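B-cell lymphoma 3 protein (Homo sapiens, PDB 1K1A) regulates transcription of NF-kappa-B target genes, forming complexes with p50 or p52 homodimers in which its ankyrin repeats probably make the contact, and acting as a nuclear coactivator. Local coordinates at residues 38-43 / 68-73; 46-51 / 72-77; 186-191 / 217-222; 198-203 / 229-234. All blocks are in the same frame, centred on the assembly; numbering follows the deposited sequence.

Interaction 1 of 4, residues 38-43 / 68-73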
loop_
_atom_site.group_PDB
_atom_site.type_symbol
_atom_site.label_atom_id
_atom_site.label_comp_id
_atom_site.label_asym_id
_atom_site.label_seq_id
_atom_site.Cartn_x
_atom_site.Cartn_y
_atom_site.Cartn_z
ATOM N N GLU A 38 -0.720 -18.067 -22.304
ATOM C CA GLU A 38 -0.482 -16.983 -21.362
ATOM C C GLU A 38 -0.072 -17.542 -20.006
ATOM O O GLU A 38 -0.530 -18.611 -19.607
ATOM C CB GLU A 38 -1.755 -16.150 -21.185
ATOM C CG GLU A 38 -2.174 -15.365 -22.413
ATOM C CD GLU A 38 -1.224 -14.222 -22.721
ATOM O OE1 GLU A 38 -1.188 -13.244 -21.942
ATOM O OE2 GLU A 38 -0.503 -14.306 -23.735
ATOM N N LEU A 39 0.782 -16.813 -19.295
ATOM C CA LEU A 39 1.167 -17.189 -17.941
ATOM C C LEU A 39 0.166 -16.616 -16.951
ATOM O O LEU A 39 0.063 -17.074 -15.818
ATOM C CB LEU A 39 2.557 -16.659 -17.607
ATOM C CG LEU A 39 3.733 -17.267 -18.358
ATOM C CD1 LEU A 39 5.032 -16.731 -17.773
ATOM C CD2 LEU A 39 3.684 -18.775 -18.260
ATOM N N ASP A 40 -0.562 -15.593 -17.384
ATOM C CA ASP A 40 -1.557 -14.957 -16.533
ATOM C C ASP A 40 -2.914 -15.614 -16.705
ATOM O O ASP A 40 -3.862 -14.992 -17.186
ATOM C CB ASP A 40 -1.644 -13.461 -16.828
ATOM C CG ASP A 40 -0.432 -12.698 -16.314
ATOM O OD1 ASP A 40 0.101 -13.069 -15.240
ATOM O OD2 ASP A 40 0.054 -11.713 -16.911
ATOM N N ILE A 41 -2.987 -16.885 -16.325
ATOM C CA ILE A 41 -4.217 -17.653 -16.396
ATOM C C ILE A 41 -4.874 -17.686 -15.027
ATOM O O ILE A 41 -4.226 -17.936 -14.018
ATOM C CB ILE A 41 -3.946 -19.083 -16.891
ATOM C CG1 ILE A 41 -2.732 -19.687 -16.184
ATOM C CG2 ILE A 41 -3.726 -19.084 -18.399
ATOM C CD1 ILE A 41 -1.470 -19.632 -17.000
ATOM N N TYR A 42 -6.163 -17.418 -15.001
ATOM C CA TYR A 42 -6.908 -17.368 -13.753
ATOM C C TYR A 42 -7.470 -18.725 -13.323
ATOM O O TYR A 42 -7.893 -19.517 -14.161
ATOM C CB TYR A 42 -8.075 -16.396 -13.908
ATOM C CG TYR A 42 -7.692 -14.932 -13.948
ATOM C CD1 TYR A 42 -7.206 -14.295 -12.816
ATOM C CD2 TYR A 42 -7.851 -14.178 -15.109
ATOM C CE1 TYR A 42 -6.872 -12.945 -12.832
ATOM C CE2 TYR A 42 -7.524 -12.822 -15.136
ATOM C CZ TYR A 42 -7.038 -12.215 -13.984
ATOM O OH TYR A 42 -6.709 -10.875 -13.986
ATOM N N ASN A 43 -7.460 -18.989 -12.016
ATOM C CA ASN A 43 -8.214 -20.114 -11.461
ATOM C C ASN A 43 -9.610 -19.574 -11.111
ATOM O O ASN A 43 -9.937 -18.443 -11.473
ATOM C CB ASN A 43 -7.507 -20.733 -10.234
ATOM C CG ASN A 43 -7.365 -19.749 -9.077
ATOM O OD1 ASN A 43 -7.973 -18.692 -9.086
ATOM N ND2 ASN A 43 -6.557 -20.105 -8.075
ATOM N N ALA A 68 9.583 -13.886 -17.100
ATOM C CA ALA A 68 9.026 -14.663 -18.213
ATOM C C ALA A 68 7.837 -13.993 -18.925
ATOM O O ALA A 68 7.355 -14.499 -19.940
ATOM C CB ALA A 68 8.650 -16.079 -17.756
ATOM N N GLY A 69 7.346 -12.880 -18.382
ATOM C CA GLY A 69 6.270 -12.146 -19.035
ATOM C C GLY A 69 4.942 -12.051 -18.297
ATOM O O GLY A 69 3.964 -11.499 -18.833
ATOM N N ALA A 70 4.871 -12.618 -17.094
ATOM C CA ALA A 70 3.647 -12.484 -16.293
ATOM C C ALA A 70 3.490 -11.022 -15.878
ATOM O O ALA A 70 4.448 -10.395 -15.433
ATOM C CB ALA A 70 3.694 -13.381 -15.070
ATOM N N SER A 71 2.275 -10.497 -15.992
ATOM C CA SER A 71 2.026 -9.080 -15.727
ATOM C C SER A 71 1.821 -8.747 -14.255
ATOM O O SER A 71 0.975 -9.331 -13.587
ATOM C CB SER A 71 0.809 -8.595 -16.526
ATOM O OG SER A 71 0.490 -7.245 -16.195
ATOM N N PRO A 72 2.594 -7.785 -13.763
ATOM C CA PRO A 72 2.434 -7.286 -12.397
ATOM C C PRO A 72 1.124 -6.509 -12.234
ATOM O O PRO A 72 0.724 -6.249 -11.106
ATOM C CB PRO A 72 3.626 -6.331 -12.234
ATOM C CG PRO A 72 4.561 -6.694 -13.320
ATOM C CD PRO A 72 3.697 -7.115 -14.472
ATOM N N MET A 73 0.466 -6.151 -13.337
ATOM C CA MET A 73 -0.788 -5.398 -13.249
ATOM C C MET A 73 -2.075 -6.244 -13.349
ATOM O O MET A 73 -3.171 -5.700 -13.251
ATOM C CB MET A 73 -0.830 -4.258 -14.280
ATOM C CG MET A 73 0.281 -3.216 -14.120
ATOM S SD MET A 73 0.196 -2.320 -12.557
ATOM C CE MET A 73 -1.299 -1.338 -12.816
#
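D40 OD2 takes up the backbone N-H of S71 in the short polar bond of this contact, 2.7 Å from S71 N and nearly straight at 165°. The oxygen accepts through its syn lone pair, the side facing its partner OD1, and the same OD2 lies 3.2 Å from S71 CB. The other oxygen, D40 OD1, rests 3.6 Å from A70 CB, so the two oxygens meet neighbouring residues, OD1 the A70 methyl and OD2 the S71 N-H. CG stands anti to the carbonyl carbon, chi1 -72°, which carries the carboxylate to this place; D40 itself is the central residue of an inverse gamma turn whose bond from I41 N to L39 O is weak.

This is the worked case of a side chain tying the linker ahead of helices 49-55 and 59-67 to the chain that leaves the same pair. Helix 59-67 finishes in a Schellman motif, where G69 takes positive phi and turns the chain out of the last helical turn. Next to that exit the contact is apolar: L39 CD1 meets the methyl of A68 at 3.7 Å, and the CB atoms of L39 and A70 come within 4.3 Å. L39 and A68 also reach helix 22-34, L39 touching F32 and A68 touching V29 and Q33. Farther along, the hydroxyl of S71 is occupied within its own segment: S71 OG accepts from M73 N at 3.1 Å, an ST turn that bends the chain just past the residue held by D40.

Interaction 2 of 4, residues 46-51 / 72-77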
loop_
_atom_site.group_PDB
_atom_site.type_symbol
_atom_site.label_atom_id
_atom_site.label_comp_id
_atom_site.label_asym_id
_atom_site.label_seq_id
_atom_site.Cartn_x
_atom_site.Cartn_y
_atom_site.Cartn_z
ATOM N N ARG A 46 -9.973 -16.243 -9.301
ATOM C CA ARG A 46 -9.408 -15.107 -10.026
ATOM C C ARG A 46 -7.983 -14.763 -9.581
ATOM O O ARG A 46 -7.622 -13.583 -9.440
ATOM C CB ARG A 46 -10.319 -13.874 -9.966
ATOM C CG ARG A 46 -9.939 -12.848 -11.006
ATOM C CD ARG A 46 -10.837 -11.654 -11.087
ATOM N NE ARG A 46 -12.138 -11.978 -11.657
ATOM C CZ ARG A 46 -13.196 -11.200 -11.537
ATOM N NH1 ARG A 46 -13.091 -10.058 -10.874
ATOM N NH2 ARG A 46 -14.354 -11.552 -12.077
ATOM N N GLN A 47 -7.182 -15.803 -9.363
ATOM C CA GLN A 47 -5.767 -15.656 -9.056
ATOM C C GLN A 47 -4.937 -16.197 -10.208
ATOM O O GLN A 47 -5.223 -17.272 -10.734
ATOM C CB GLN A 47 -5.397 -16.467 -7.805
ATOM C CG GLN A 47 -6.277 -16.222 -6.597
ATOM C CD GLN A 47 -6.010 -17.211 -5.480
ATOM O OE1 GLN A 47 -5.907 -18.414 -5.720
ATOM N NE2 GLN A 47 -5.890 -16.708 -4.260
ATOM N N THR A 48 -3.909 -15.457 -10.599
ATOM C CA THR A 48 -2.921 -15.972 -11.529
ATOM C C THR A 48 -1.849 -16.651 -10.701
ATOM O O THR A 48 -1.816 -16.499 -9.478
ATOM C CB THR A 48 -2.269 -14.839 -12.329
ATOM O OG1 THR A 48 -1.556 -13.966 -11.436
ATOM C CG2 THR A 48 -3.325 -13.931 -12.974
ATOM N N PRO A 49 -0.985 -17.418 -11.351
ATOM C CA PRO A 49 0.176 -18.000 -10.667
ATOM C C PRO A 49 1.044 -16.950 -9.952
ATOM O O PRO A 49 1.554 -17.241 -8.869
ATOM C CB PRO A 49 0.940 -18.675 -11.802
ATOM C CG PRO A 49 -0.138 -19.088 -12.748
ATOM C CD PRO A 49 -1.103 -17.890 -12.744
ATOM N N LEU A 50 1.167 -15.740 -10.514
ATOM C CA LEU A 50 1.964 -14.696 -9.875
ATOM C C LEU A 50 1.328 -14.238 -8.559
ATOM O O LEU A 50 2.028 -14.045 -7.558
ATOM C CB LEU A 50 2.188 -13.501 -10.820
ATOM C CG LEU A 50 3.017 -12.314 -10.294
ATOM C CD1 LEU A 50 4.421 -12.764 -9.847
ATOM C CD2 LEU A 50 3.116 -11.242 -11.343
ATOM N N HIS A 51 0.010 -14.053 -8.564
ATOM C CA HIS A 51 -0.701 -13.694 -7.345
ATOM C C HIS A 51 -0.359 -14.730 -6.285
ATOM O O HIS A 51 -0.093 -14.392 -5.137
ATOM C CB HIS A 51 -2.220 -13.721 -7.553
ATOM C CG HIS A 51 -2.745 -12.649 -8.465
ATOM N ND1 HIS A 51 -2.343 -11.332 -8.393
ATOM C CD2 HIS A 51 -3.678 -12.703 -9.445
ATOM C CE1 HIS A 51 -2.989 -10.626 -9.305
ATOM N NE2 HIS A 51 -3.801 -11.434 -9.960
ATOM N N PRO A 72 2.594 -7.785 -13.763
ATOM C CA PRO A 72 2.434 -7.286 -12.397
ATOM C C PRO A 72 1.124 -6.509 -12.234
ATOM O O PRO A 72 0.724 -6.249 -11.106
ATOM C CB PRO A 72 3.626 -6.331 -12.234
ATOM C CG PRO A 72 4.561 -6.694 -13.320
ATOM C CD PRO A 72 3.697 -7.115 -14.472
ATOM N N MET A 73 0.466 -6.151 -13.337
ATOM C CA MET A 73 -0.788 -5.398 -13.249
ATOM C C MET A 73 -2.075 -6.244 -13.349
ATOM O O MET A 73 -3.171 -5.700 -13.251
ATOM C CB MET A 73 -0.830 -4.258 -14.280
ATOM C CG MET A 73 0.281 -3.216 -14.120
ATOM S SD MET A 73 0.196 -2.320 -12.557
ATOM C CE MET A 73 -1.299 -1.338 -12.816
ATOM N N ALA A 74 -1.954 -7.555 -13.565
ATOM C CA ALA A 74 -3.147 -8.411 -13.605
ATOM C C ALA A 74 -3.882 -8.281 -12.275
ATOM O O ALA A 74 -3.258 -8.309 -11.209
ATOM C CB ALA A 74 -2.772 -9.867 -13.863
ATOM N N LEU A 75 -5.202 -8.139 -12.329
ATOM C CA LEU A 75 -5.989 -7.923 -11.114
ATOM C C LEU A 75 -6.569 -9.205 -10.542
ATOM O O LEU A 75 -7.020 -10.064 -11.286
ATOM C CB LEU A 75 -7.137 -6.957 -11.405
ATOM C CG LEU A 75 -6.706 -5.624 -12.005
ATOM C CD1 LEU A 75 -7.925 -4.710 -12.183
ATOM C CD2 LEU A 75 -5.660 -4.978 -11.113
ATOM N N ASP A 76 -6.581 -9.321 -9.216
ATOM C CA ASP A 76 -7.267 -10.444 -8.575
ATOM C C ASP A 76 -8.748 -10.120 -8.303
ATOM O O ASP A 76 -9.272 -9.122 -8.816
ATOM C CB ASP A 76 -6.527 -10.916 -7.319
ATOM C CG ASP A 76 -6.750 -10.022 -6.124
ATOM O OD1 ASP A 76 -7.526 -9.038 -6.213
ATOM O OD2 ASP A 76 -6.191 -10.253 -5.027
ATOM N N ARG A 77 -9.416 -10.963 -7.516
ATOM C CA ARG A 77 -10.859 -10.834 -7.276
ATOM C C ARG A 77 -11.258 -9.479 -6.674
ATOM O O ARG A 77 -12.362 -8.967 -6.918
ATOM C CB ARG A 77 -11.338 -11.983 -6.379
ATOM C CG ARG A 77 -12.825 -12.015 -6.122
ATOM C CD ARG A 77 -13.218 -12.953 -4.979
ATOM N NE ARG A 77 -14.664 -13.038 -4.803
ATOM C CZ ARG A 77 -15.482 -13.501 -5.729
ATOM N NH1 ARG A 77 -14.988 -13.922 -6.887
ATOM N NH2 ARG A 77 -16.790 -13.552 -5.507
HETATM O O HOH W 1 -10.877 -8.490 -11.254
HETATM O O HOH W 2 -6.034 -13.233 -4.356
#
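R46, at the start of ANK 2, lies along the backbone of D76 and R77, just past the end of that repeat; T48, P49, L50 and H51 spell the TPLH signature that opens the first ankyrin helix. From the root outward, R46 CB sits 3.9 Å from R77 N, CG lies beside R77 N and the carbonyl carbon of D76, and CD comes to 3.7 Å from D76 O. The chain bends at chi3 (-71°), and NH1 reaches a water by a weak bond; that water donates to the same D76 O at 3.0 Å. R46 O in turn receives a CA-H...O contact from D76 CA.

T48 caps the helix, its OG1 accepting from H51 N at 3.3 Å. The same residue's CG2 approaches the methyl of A74, and L50 CD2 touches P72 CA. D76 OD1 takes the N-H groups of H78 and Q80, which probably limits the motion of the CB that packs on H51. The H51 ring is covered on both faces: D76 CB makes a CH-pi contact over one, T48 OG1 stands 3.1 Å from the ring plane on the opposite face, and at the edge H51 CE1 is 3.0 Å from A74 O.

Interaction 3 of 4, residues 186-191 / 217-222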
loop_
_atom_site.group_PDB
_atom_site.type_symbol
_atom_site.label_atom_id
_atom_site.label_comp_id
_atom_site.label_asym_id
_atom_site.label_seq_id
_atom_site.Cartn_x
_atom_site.Cartn_y
_atom_site.Cartn_z
ATOM N N ALA A 186 -4.916 16.073 9.419
ATOM C CA ALA A 186 -4.345 15.140 10.375
ATOM C C ALA A 186 -4.425 15.727 11.781
ATOM O O ALA A 186 -4.727 15.028 12.754
ATOM C CB ALA A 186 -2.899 14.845 10.021
ATOM N N LEU A 187 -4.157 17.016 11.883
ATOM C CA LEU A 187 -4.144 17.675 13.191
ATOM C C LEU A 187 -5.532 17.751 13.851
ATOM O O LEU A 187 -5.642 17.646 15.080
ATOM C CB LEU A 187 -3.501 19.061 13.088
ATOM C CG LEU A 187 -3.142 19.741 14.408
ATOM C CD1 LEU A 187 -2.219 18.876 15.238
ATOM C CD2 LEU A 187 -2.523 21.112 14.146
ATOM N N HIS A 188 -6.587 17.927 13.050
ATOM C CA HIS A 188 -7.944 17.902 13.612
ATOM C C HIS A 188 -8.154 16.575 14.324
ATOM O O HIS A 188 -8.650 16.538 15.442
ATOM C CB HIS A 188 -9.021 18.024 12.533
ATOM C CG HIS A 188 -9.117 19.376 11.907
ATOM N ND1 HIS A 188 -9.973 20.353 12.366
ATOM C CD2 HIS A 188 -8.503 19.895 10.820
ATOM C CE1 HIS A 188 -9.863 21.425 11.603
ATOM N NE2 HIS A 188 -8.980 21.170 10.655
ATOM N N SER A 189 -7.780 15.484 13.656
ATOM C CA SER A 189 -7.974 14.143 14.201
ATOM C C SER A 189 -7.192 13.902 15.483
ATOM O O SER A 189 -7.756 13.428 16.488
ATOM C CB SER A 189 -7.617 13.072 13.162
ATOM O OG SER A 189 -8.711 12.816 12.297
ATOM N N ALA A 190 -5.900 14.215 15.452
ATOM C CA ALA A 190 -5.039 14.032 16.618
ATOM C C ALA A 190 -5.494 14.905 17.779
ATOM O O ALA A 190 -5.517 14.459 18.928
ATOM C CB ALA A 190 -3.577 14.333 16.267
ATOM N N SER A 191 -5.861 16.145 17.472
ATOM C CA SER A 191 -6.290 17.098 18.491
ATOM C C SER A 191 -7.618 16.699 19.129
ATOM O O SER A 191 -7.763 16.743 20.355
ATOM C CB SER A 191 -6.404 18.509 17.904
ATOM O OG SER A 191 -6.958 19.403 18.859
ATOM N N ASP A 217 -14.526 24.483 12.184
ATOM C CA ASP A 217 -13.693 24.159 13.340
ATOM C C ASP A 217 -12.209 24.132 12.961
ATOM O O ASP A 217 -11.855 23.669 11.876
ATOM C CB ASP A 217 -14.059 22.771 13.862
ATOM C CG ASP A 217 -15.172 22.791 14.880
ATOM O OD1 ASP A 217 -15.561 23.883 15.344
ATOM O OD2 ASP A 217 -15.712 21.743 15.285
ATOM N N THR A 218 -11.347 24.630 13.850
ATOM C CA THR A 218 -9.899 24.482 13.678
ATOM C C THR A 218 -9.440 23.422 14.670
ATOM O O THR A 218 -10.168 23.093 15.604
ATOM C CB THR A 218 -9.152 25.799 13.979
ATOM O OG1 THR A 218 -9.450 26.226 15.318
ATOM C CG2 THR A 218 -9.645 26.935 13.102
ATOM N N PRO A 219 -8.236 22.889 14.491
ATOM C CA PRO A 219 -7.715 21.901 15.437
ATOM C C PRO A 219 -7.723 22.468 16.859
ATOM O O PRO A 219 -7.898 21.730 17.832
ATOM C CB PRO A 219 -6.284 21.670 14.944
ATOM C CG PRO A 219 -6.346 21.990 13.486
ATOM C CD PRO A 219 -7.293 23.160 13.390
ATOM N N LEU A 220 -7.545 23.778 16.976
ATOM C CA LEU A 220 -7.575 24.415 18.280
ATOM C C LEU A 220 -8.972 24.278 18.901
ATOM O O LEU A 220 -9.110 23.930 20.077
ATOM C CB LEU A 220 -7.177 25.892 18.168
ATOM C CG LEU A 220 -6.092 26.363 19.137
ATOM C CD1 LEU A 220 -6.117 27.887 19.280
ATOM C CD2 LEU A 220 -6.244 25.693 20.493
ATOM N N MET A 221 -10.004 24.511 18.095
ATOM C CA MET A 221 -11.384 24.472 18.580
ATOM C C MET A 221 -11.893 23.084 18.962
ATOM O O MET A 221 -12.859 22.969 19.709
ATOM C CB MET A 221 -12.326 25.114 17.568
ATOM C CG MET A 221 -12.041 26.576 17.333
ATOM S SD MET A 221 -12.819 27.158 15.848
ATOM C CE MET A 221 -14.527 26.778 16.211
ATOM N N VAL A 222 -11.261 22.034 18.443
ATOM C CA VAL A 222 -11.684 20.677 18.775
ATOM C C VAL A 222 -10.764 20.023 19.807
ATOM O O VAL A 222 -10.932 18.858 20.131
ATOM C CB VAL A 222 -11.781 19.768 17.527
ATOM C CG1 VAL A 222 -12.732 20.363 16.495
ATOM C CG2 VAL A 222 -10.395 19.513 16.926
#
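The backbones of H188 and P219 approach to 4.4 Å between their CA atoms, where residues 186-191 of helix 186-193 run beside residues 219-221, which have helical backbone angles but lack the regular helical bonds. P219 fills the middle of the contact. Its CD lies over one face of the H188 ring, 3.9 Å from the ring centroid and 24° off the normal, a CH-pi contact displaced toward the rim. At the ring's edge, H188 CE1 is 3.0 Å from D217 O. H188 ND1 is buried here without a polar partner in the model.

L187 packs on the CB and CG side of the proline ring, its CG 3.7 Å from P219 CB, the two side chains crossing at about a right angle. The polar bond is a serine hydroxyl to a carbonyl: S191 OG donates to P219 O at 2.7 Å, tilted 30° out of the carbonyl plane. With OG anti to the backbone N (chi1 174°), the hydroxyl extends from its helix toward the neighbouring segment. V222 adds its CG2, 3.8 Å from H188 O and close to S191 OG as well. L187 and S191 also touch L232 of helix 226-232, extending the interface. A helix of ANK 6 laid against the Thr-Pro-Leu opening of ANK 7 is the side-by-side stacking characteristic of ankyrin repeats.

Interaction 4 of 4, residues 198-203 / 229-234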
loop_
_atom_site.group_PDB
_atom_site.type_symbol
_atom_site.label_atom_id
_atom_site.label_comp_id
_atom_site.label_asym_id
_atom_site.label_seq_id
_atom_site.Cartn_x
_atom_site.Cartn_y
_atom_site.Cartn_z
ATOM N N LEU A 198 1.151 12.329 18.919
ATOM C CA LEU A 198 0.896 12.694 17.531
ATOM C C LEU A 198 0.724 14.200 17.368
ATOM O O LEU A 198 1.188 14.778 16.391
ATOM C CB LEU A 198 -0.325 11.949 16.979
ATOM C CG LEU A 198 -0.027 10.571 16.362
ATOM C CD1 LEU A 198 0.552 9.624 17.395
ATOM C CD2 LEU A 198 -1.262 9.967 15.701
ATOM N N VAL A 199 0.038 14.832 18.313
ATOM C CA VAL A 199 -0.140 16.272 18.253
ATOM C C VAL A 199 1.234 16.938 18.275
ATOM O O VAL A 199 1.520 17.824 17.466
ATOM C CB VAL A 199 -1.020 16.804 19.415
ATOM C CG1 VAL A 199 -1.161 18.318 19.326
ATOM C CG2 VAL A 199 -2.397 16.146 19.384
ATOM N N ARG A 200 2.096 16.483 19.179
ATOM C CA ARG A 200 3.438 17.046 19.296
ATOM C C ARG A 200 4.219 16.899 17.997
ATOM O O ARG A 200 4.864 17.849 17.545
ATOM C CB ARG A 200 4.222 16.381 20.431
ATOM C CG ARG A 200 3.818 16.832 21.839
ATOM C CD ARG A 200 4.526 16.074 22.963
ATOM N NE ARG A 200 3.937 16.362 24.268
ATOM C CZ ARG A 200 3.350 15.462 25.042
ATOM N NH1 ARG A 200 3.274 14.187 24.660
ATOM N NH2 ARG A 200 2.831 15.835 26.204
ATOM N N THR A 201 4.172 15.704 17.417
ATOM C CA THR A 201 4.901 15.420 16.182
ATOM C C THR A 201 4.401 16.262 14.998
ATOM O O THR A 201 5.195 16.870 14.286
ATOM C CB THR A 201 4.841 13.918 15.859
ATOM O OG1 THR A 201 5.769 13.216 16.699
ATOM C CG2 THR A 201 5.365 13.644 14.461
ATOM N N LEU A 202 3.087 16.291 14.792
ATOM C CA LEU A 202 2.506 17.091 13.707
ATOM C C LEU A 202 2.821 18.596 13.830
ATOM O O LEU A 202 3.154 19.243 12.848
ATOM C CB LEU A 202 0.989 16.878 13.620
ATOM C CG LEU A 202 0.502 15.461 13.288
ATOM C CD1 LEU A 202 -0.996 15.314 13.551
ATOM C CD2 LEU A 202 0.836 15.090 11.842
ATOM N N VAL A 203 2.694 19.150 15.032
ATOM C CA VAL A 203 2.942 20.582 15.236
ATOM C C VAL A 203 4.395 20.951 14.954
ATOM O O VAL A 203 4.678 21.951 14.300
ATOM C CB VAL A 203 2.567 21.041 16.675
ATOM C CG1 VAL A 203 3.072 22.466 16.938
ATOM C CG2 VAL A 203 1.063 20.964 16.887
ATOM N N ILE A 229 -4.286 21.960 23.977
ATOM C CA ILE A 229 -4.237 23.389 23.701
ATOM C C ILE A 229 -2.827 23.914 23.940
ATOM O O ILE A 229 -2.288 24.683 23.140
ATOM C CB ILE A 229 -5.222 24.139 24.606
ATOM C CG1 ILE A 229 -6.558 23.394 24.683
ATOM C CG2 ILE A 229 -5.385 25.580 24.135
ATOM C CD1 ILE A 229 -7.672 24.044 23.914
ATOM N N ASP A 230 -2.235 23.477 25.047
ATOM C CA ASP A 230 -0.889 23.896 25.428
ATOM C C ASP A 230 0.124 23.576 24.339
ATOM O O ASP A 230 1.000 24.384 24.038
ATOM C CB ASP A 230 -0.468 23.181 26.723
ATOM C CG ASP A 230 -0.959 23.884 27.988
ATOM O OD1 ASP A 230 -1.574 25.011 27.898
ATOM O OD2 ASP A 230 -0.754 23.353 29.141
ATOM N N ILE A 231 0.005 22.387 23.762
ATOM C CA ILE A 231 0.901 21.964 22.691
ATOM C C ILE A 231 0.671 22.796 21.424
ATOM O O ILE A 231 1.621 23.288 20.815
ATOM C CB ILE A 231 0.728 20.456 22.411
ATOM C CG1 ILE A 231 1.182 19.648 23.630
ATOM C CG2 ILE A 231 1.515 20.048 21.175
ATOM C CD1 ILE A 231 0.559 18.268 23.740
ATOM N N LEU A 232 -0.596 22.975 21.054
ATOM C CA LEU A 232 -0.951 23.742 19.853
ATOM C C LEU A 232 -0.452 25.180 19.889
ATOM O O LEU A 232 -0.054 25.733 18.863
ATOM C CB LEU A 232 -2.464 23.737 19.641
ATOM C CG LEU A 232 -3.064 22.395 19.230
ATOM C CD1 LEU A 232 -4.573 22.513 19.063
ATOM C CD2 LEU A 232 -2.415 21.906 17.945
ATOM N N ARG A 233 -0.472 25.778 21.076
ATOM C CA ARG A 233 -0.087 27.173 21.238
ATOM C C ARG A 233 1.405 27.362 21.495
ATOM O O ARG A 233 1.893 28.490 21.543
ATOM C CB ARG A 233 -0.913 27.830 22.347
ATOM C CG ARG A 233 -2.333 28.163 21.923
ATOM C CD ARG A 233 -3.128 28.972 22.937
ATOM N NE ARG A 233 -4.375 29.464 22.359
ATOM C CZ ARG A 233 -5.516 29.590 23.028
ATOM N NH1 ARG A 233 -5.579 29.264 24.314
ATOM N NH2 ARG A 233 -6.600 30.046 22.408
ATOM N N GLY A 234 2.126 26.258 21.647
ATOM C CA GLY A 234 3.555 26.316 21.891
ATOM C C GLY A 234 3.888 26.522 23.358
ATOM O O GLY A 234 5.010 26.253 23.796
#
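The ankyrin stack continues at its C-terminal end as helix against helix: V199, R200 and V203 of helix 196-204 in ANK 6 meet I231 and L232 of helix 226-232 in ANK 7. Between the two segments the contact is made by side-chain carbon and the shaft and head of one arginine, without polar bonding. I231 has the largest share. Its CG2 branch touches V199 CG1 at 3.7 Å and R200 CG at 4.0 Å, while its CD1 goes to the arginine head. There CD1 lies over one face of the R200 guanidinium, 3.9 Å from R200 NE, the two side chains crossing at about a right angle.

Such a pairing shows how the second helices of successive ankyrin repeats can be joined by interlocked methyl groups, with an arginine covering the margin. R200 is extended from CG to NE, which brings its flat head far enough out to lie against the isoleucine methyl. The NH2 of R200 also comes near that of R227, a like-charged neighbour that would probably be unfavourable for the head unless solvent screens it.

L232 makes the rest of the contact. Its CD2 touches two valine branches on one side, 3.8 Å from V203 CG2 and 4.0 Å from V199 CG1. V199 reaches it through the branch anti to the backbone N (chi1 179°), the same methyl that meets I231, so that CG1 lies in the angle between two side chains of the partner helix. V199 and L232 also face helix 186-193, V199 on A190 and L232 on L187 and S191.

How the interactions relate
From the N terminus, interaction 1 closes a loop from residues 38-43 to 68-73, around helices 49-55 and 59-67. Interaction 2 opens inside that span and ends just beyond it, so the two interlock and share P72 and M73; Y42 OH reaches L75 O at 2.8 Å. Together they tie the two ends of ANK 2 to each other and to the preceding linker. After the middle of the chain, interaction 3 links helix 186-193 to the 217-222 segment, and interaction 4, crossing it in sequence, links helix 196-204 to helix 226-232; both join ANK 6 to ANK 7. The two pairs lie on opposite sides of the chain's centre, interactions 1 and 3 about 47 Å apart between centres.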